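Local coordinates for protein superoxide dismutase [Mn/Fe] (Porphyromonas gingivalis, PDB 1UES) that destroys superoxide radicals as a cambialistic homodimeric dismutase, converting them into oxygen and hydrogen peroxide at a single manganese or iron ion per subunit, at residues T55-S60 with N66-T71; S135-P140 with V146-N151. The protein carries 1 engineered substitution. All coordinates share one frame; numbering follows the deposited sequence.

Contact 1 of 2, residues T55-S60 with N66-T71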
loop_
_atom_site.group_PDB
_atom_site.type_symbol
_atom_site.label_atom_id
_atom_site.label_comp_id
_atom_site.label_asym_id
_atom_site.label_seq_id
_atom_site.Cartn_x
_atom_site.Cartn_y
_atom_site.Cartn_z
ATOM N N THR A 55 20.660 -1.034 13.825
ATOM C CA THR A 55 20.893 -2.439 14.175
ATOM C C THR A 55 19.589 -3.220 14.056
ATOM O O THR A 55 19.549 -4.328 13.545
ATOM C CB THR A 55 21.427 -2.555 15.623
ATOM O OG1 THR A 55 22.722 -1.950 15.695
ATOM C CG2 THR A 55 21.522 -4.012 16.069
ATOM N N ILE A 56 18.498 -2.634 14.527
ATOM C CA ILE A 56 17.235 -3.343 14.431
ATOM C C ILE A 56 16.827 -3.580 12.975
ATOM O O ILE A 56 16.287 -4.630 12.649
ATOM C CB ILE A 56 16.109 -2.574 15.163
ATOM C CG1 ILE A 56 16.503 -2.360 16.627
ATOM C CG2 ILE A 56 14.811 -3.351 15.063
ATOM C CD1 ILE A 56 15.584 -1.369 17.369
ATOM N N VAL A 57 17.066 -2.604 12.099
ATOM C CA VAL A 57 16.691 -2.789 10.705
ATOM C C VAL A 57 17.570 -3.843 10.025
ATOM O O VAL A 57 17.100 -4.566 9.162
ATOM C CB VAL A 57 16.765 -1.458 9.891
ATOM C CG1 VAL A 57 16.379 -1.720 8.421
ATOM C CG2 VAL A 57 15.810 -0.407 10.494
ATOM N N GLN A 58 18.837 -3.915 10.412
ATOM C CA GLN A 58 19.741 -4.910 9.820
ATOM C C GLN A 58 19.482 -6.331 10.291
ATOM O O GLN A 58 19.762 -7.290 9.561
ATOM C CB GLN A 58 21.205 -4.608 10.142
ATOM C CG GLN A 58 21.659 -3.195 9.953
ATOM C CD GLN A 58 23.081 -2.978 10.422
ATOM O OE1 GLN A 58 23.914 -2.460 9.677
ATOM N NE2 GLN A 58 23.368 -3.356 11.666
ATOM N N LYS A 59 18.926 -6.485 11.490
ATOM C CA LYS A 59 18.742 -7.826 12.046
ATOM C C LYS A 59 17.344 -8.356 12.317
ATOM O O LYS A 59 17.129 -9.569 12.331
ATOM C CB LYS A 59 19.513 -7.949 13.368
ATOM C CG LYS A 59 20.900 -7.299 13.431
ATOM C CD LYS A 59 21.355 -7.198 14.900
ATOM C CE LYS A 59 22.693 -7.867 15.133
ATOM N NZ LYS A 59 23.786 -6.862 15.324
ATOM N N SER A 60 16.391 -7.476 12.575
ATOM C CA SER A 60 15.063 -7.947 12.904
ATOM C C SER A 60 14.235 -8.505 11.769
ATOM O O SER A 60 14.601 -8.408 10.596
ATOM C CB SER A 60 14.279 -6.835 13.602
ATOM O OG SER A 60 13.886 -5.839 12.679
ATOM N N ASN A 66 9.047 -4.560 10.312
ATOM C CA ASN A 66 8.133 -3.657 9.594
ATOM C C ASN A 66 8.111 -2.259 10.203
ATOM O O ASN A 66 8.114 -1.243 9.477
ATOM C CB ASN A 66 6.705 -4.252 9.551
ATOM C CG ASN A 66 6.610 -5.471 8.641
ATOM O OD1 ASN A 66 7.459 -5.658 7.769
ATOM N ND2 ASN A 66 5.578 -6.317 8.849
ATOM N N ASN A 67 8.120 -2.173 11.533
ATOM C CA ASN A 67 8.081 -0.850 12.127
ATOM C C ASN A 67 9.436 -0.178 12.151
ATOM O O ASN A 67 9.529 1.021 11.963
ATOM C CB ASN A 67 7.455 -0.911 13.516
ATOM C CG ASN A 67 5.979 -1.223 13.447
ATOM O OD1 ASN A 67 5.174 -0.357 13.065
ATOM N ND2 ASN A 67 5.596 -2.442 13.822
ATOM N N ALA A 68 10.491 -0.971 12.314
ATOM C CA ALA A 68 11.857 -0.430 12.326
ATOM C C ALA A 68 12.192 0.119 10.934
ATOM O O ALA A 68 12.668 1.260 10.801
ATOM C CB ALA A 68 12.867 -1.551 12.696
ATOM N N GLY A 69 11.961 -0.716 9.911
ATOM C CA GLY A 69 12.242 -0.339 8.542
ATOM C C GLY A 69 11.476 0.913 8.183
ATOM O O GLY A 69 12.057 1.809 7.587
ATOM N N GLN A 70 10.202 0.981 8.580
ATOM C CA GLN A 70 9.397 2.171 8.278
ATOM C C GLN A 70 9.937 3.394 9.010
ATOM O O GLN A 70 9.975 4.487 8.433
ATOM C CB GLN A 70 7.924 1.938 8.624
ATOM C CG GLN A 70 7.169 1.090 7.577
ATOM C CD GLN A 70 7.219 1.688 6.157
ATOM O OE1 GLN A 70 8.233 1.584 5.466
ATOM N NE2 GLN A 70 6.123 2.302 5.730
ATOM N N THR A 71 10.365 3.232 10.263
ATOM C CA THR A 71 10.903 4.368 10.991
ATOM C C THR A 71 12.155 4.874 10.299
ATOM O O THR A 71 12.279 6.052 10.013
ATOM C CB THR A 71 11.205 4.023 12.461
ATOM O OG1 THR A 71 9.991 3.648 13.091
ATOM C CG2 THR A 71 11.749 5.212 13.209
#
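In the N-terminal alpha-hairpin domain of the iron/manganese superoxide dismutases, the short helix 53-59 packs against helix 62-79 through Ile56, Val57 and Ala68. The two segments run at 126° to each other, with axes 8.7 Å apart. Ala68 reaches across with its single methyl: its CB lies 3.6 Å from Ile56 CG2 and 3.8 Å from Val57 CG2, so it fits between two branched side chains of the facing helix. Val57 holds CG1 anti to the backbone N (chi1 179°), which turns CG2 to the Ala68-Gly69 peptide, 3.6 Å from Ala68 O. Small residues suit this place: beside Ala68, Gly69 has no side chain, and its CA comes within 5.5 Å of that of Val57. Phe65 and Leu72 extend the apolar surroundings of Val57, and Phe48 and Ile64 those of Ile56. Where helix 53-59 ends, Ser60 folds its hydroxyl back, and OG donates to Ile56 O at 2.7 Å from above the carbonyl plane, while Ser60 N reaches the same oxygen from the opposite face. The buried hydroxyl is thus satisfied within its own turn, and no hydrogen bond joins the segments: the helices are held here by apolar contact and close fit.

Contact 2 of 2, residues S135-P140 with V146-N151; sequences SIEKEP and VRKGLN
Three charged side chains, Glu137 and Glu139 of strand 134-140 and Lys148 of the following loop, carry the electrostatic part of this contact. Lys148 NZ meets Glu139 OE2 at 2.9 Å in a salt bridge whose hydrogen bond is weak, the two side chains coming from opposite directions. A second, long salt bridge runs from Lys148 NZ to Glu137 OE1 at 3.7 Å. A lysine suits this place because its long, flexible chain can bring one ammonium group to two carboxylates, though chi3 (-30°) is away from a staggered value and the bend is somewhat strained. The two glutamates, two positions apart on the strand, both point to the loop.

Water adds a bridge: it accepts from Lys148 NZ at 2.6 Å and lies 2.8 Å from Glu139 OE2. Within the strand, Ser135 OG donates to Glu137 OE2 at 2.7 Å, using the anti lone pair of that oxygen and restraining the carboxylate's rotation.

Van der Waals contact comes from Leu150, whose CD1 methyl lies against polar oxygens, 3.5 Å from Glu137 OE2 and 4.1 Å from Ser135 OG, and covers one side of that pair.

Backbone bonds from Ser135, Glu137 and Glu139 to strand 122-128 place the first segment at one edge of the sheet. The whole is a surface salt-bridge network joining an edge strand to the loop between strands 134-140 and 151-157 in the C-terminal domain of this family.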
loop_
_atom_site.group_PDB
_atom_site.type_symbol
_atom_site.label_atom_id
_atom_site.label_comp_id
_atom_site.label_asym_id
_atom_site.label_seq_id
_atom_site.Cartn_x
_atom_site.Cartn_y
_atom_site.Cartn_z
ATOM N N SER A 135 23.105 1.890 -7.155
ATOM C CA SER A 135 22.078 0.977 -7.622
ATOM C C SER A 135 20.727 1.543 -7.278
ATOM O O SER A 135 20.587 2.302 -6.321
ATOM C CB SER A 135 22.210 -0.397 -6.961
ATOM O OG SER A 135 22.088 -0.324 -5.542
ATOM N N ILE A 136 19.733 1.183 -8.075
ATOM C CA ILE A 136 18.371 1.603 -7.787
ATOM C C ILE A 136 17.748 0.334 -7.223
ATOM O O ILE A 136 17.769 -0.720 -7.865
ATOM C CB ILE A 136 17.640 2.055 -9.050
ATOM C CG1 ILE A 136 18.340 3.301 -9.607
ATOM C CG2 ILE A 136 16.155 2.268 -8.739
ATOM C CD1 ILE A 136 17.664 3.955 -10.758
ATOM N N GLU A 137 17.246 0.423 -5.997
ATOM C CA GLU A 137 16.648 -0.721 -5.323
ATOM C C GLU A 137 15.151 -0.533 -5.136
ATOM O O GLU A 137 14.713 0.515 -4.695
ATOM C CB GLU A 137 17.292 -0.911 -3.942
ATOM C CG GLU A 137 18.801 -0.978 -3.951
ATOM C CD GLU A 137 19.325 -2.320 -4.434
ATOM O OE1 GLU A 137 18.558 -3.319 -4.401
ATOM O OE2 GLU A 137 20.503 -2.377 -4.836
ATOM N N LYS A 138 14.365 -1.542 -5.487
ATOM C CA LYS A 138 12.919 -1.471 -5.284
ATOM C C LYS A 138 12.663 -2.235 -3.983
ATOM O O LYS A 138 12.972 -3.432 -3.882
ATOM C CB LYS A 138 12.176 -2.118 -6.454
ATOM C CG LYS A 138 12.153 -1.262 -7.729
ATOM C CD LYS A 138 11.595 -2.051 -8.899
ATOM C CE LYS A 138 10.081 -2.019 -8.899
ATOM N NZ LYS A 138 9.501 -3.381 -8.660
ATOM N N GLU A 139 12.118 -1.542 -2.984
ATOM C CA GLU A 139 11.896 -2.150 -1.683
ATOM C C GLU A 139 10.420 -2.235 -1.315
ATOM O O GLU A 139 9.803 -1.237 -0.898
ATOM C CB GLU A 139 12.654 -1.346 -0.609
ATOM C CG GLU A 139 14.153 -1.351 -0.780
ATOM C CD GLU A 139 14.769 -2.665 -0.330
ATOM O OE1 GLU A 139 14.010 -3.601 0.006
ATOM O OE2 GLU A 139 16.011 -2.771 -0.317
ATOM N N PRO A 140 9.824 -3.424 -1.471
ATOM C CA PRO A 140 8.410 -3.530 -1.115
ATOM C C PRO A 140 8.191 -3.307 0.387
ATOM O O PRO A 140 9.034 -3.645 1.234
ATOM C CB PRO A 140 8.026 -4.949 -1.517
ATOM C CG PRO A 140 9.153 -5.417 -2.454
ATOM C CD PRO A 140 10.381 -4.688 -1.981
ATOM N N VAL A 146 19.804 -1.002 3.817
ATOM C CA VAL A 146 20.659 -1.412 4.921
ATOM C C VAL A 146 20.497 -2.888 5.239
ATOM O O VAL A 146 21.387 -3.515 5.815
ATOM C CB VAL A 146 20.425 -0.577 6.227
ATOM C CG1 VAL A 146 20.482 0.877 5.918
ATOM C CG2 VAL A 146 19.111 -0.951 6.881
ATOM N N ARG A 147 19.365 -3.473 4.874
ATOM C CA ARG A 147 19.188 -4.887 5.164
ATOM C C ARG A 147 20.100 -5.731 4.257
ATOM O O ARG A 147 20.253 -6.931 4.473
ATOM C CB ARG A 147 17.719 -5.294 4.975
ATOM C CG ARG A 147 17.247 -6.399 5.919
ATOM C CD ARG A 147 15.824 -6.835 5.572
ATOM N NE ARG A 147 15.145 -7.479 6.703
ATOM C CZ ARG A 147 14.009 -8.157 6.602
ATOM N NH1 ARG A 147 13.410 -8.286 5.419
ATOM N NH2 ARG A 147 13.465 -8.702 7.683
ATOM N N LYS A 148 20.707 -5.079 3.261
ATOM C CA LYS A 148 21.603 -5.723 2.290
ATOM C C LYS A 148 23.043 -5.225 2.420
ATOM O O LYS A 148 23.886 -5.503 1.573
ATOM C CB LYS A 148 21.118 -5.405 0.872
ATOM C CG LYS A 148 20.551 -6.569 0.121
ATOM C CD LYS A 148 20.145 -6.126 -1.280
ATOM C CE LYS A 148 19.722 -4.669 -1.310
ATOM N NZ LYS A 148 18.288 -4.535 -0.942
ATOM N N GLY A 149 23.317 -4.453 3.458
ATOM C CA GLY A 149 24.651 -3.916 3.665
ATOM C C GLY A 149 24.952 -2.664 2.854
ATOM O O GLY A 149 26.043 -2.110 2.936
ATOM N N LEU A 150 23.969 -2.193 2.090
ATOM C CA LEU A 150 24.132 -1.012 1.243
ATOM C C LEU A 150 23.860 0.294 1.980
ATOM O O LEU A 150 23.196 0.309 3.036
ATOM C CB LEU A 150 23.201 -1.108 0.039
ATOM C CG LEU A 150 23.556 -2.235 -0.928
ATOM C CD1 LEU A 150 22.516 -2.359 -2.020
ATOM C CD2 LEU A 150 24.917 -1.941 -1.532
ATOM N N ASN A 151 24.355 1.386 1.397
ATOM C CA ASN A 151 24.206 2.716 1.954
ATOM C C ASN A 151 23.003 3.413 1.336
ATOM O O ASN A 151 23.007 3.686 0.149
ATOM C CB ASN A 151 25.452 3.537 1.636
ATOM C CG ASN A 151 25.497 4.814 2.387
ATOM O OD1 ASN A 151 25.218 4.843 3.586
ATOM N ND2 ASN A 151 25.860 5.895 1.708
HETATM O O HOH W 1 17.080 -4.745 1.325
#

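Contact 1 closes in the N-terminal alpha-hairpin domain before contact 2 opens in the C-terminal domain, yet their centres lie only 13 Å apart and they touch directly. Arg147 NH2 probably donates to Ser60 O at 3.1 Å, and Arg147 CG packs on Val57 O at 3.7 Å, so the loop of contact 2 meets the short helix of contact 1. Neither contact binds the manganese ion: Gly69 and the side chain of Glu139 lie about 11 and 12 Å from it. Contact 1 is nonetheless tied to the metal site through helix 62-79, where Gln70 O, as a second-shell group, is hydrogen-bonded to ND1 of His74, one of the manganese ligands.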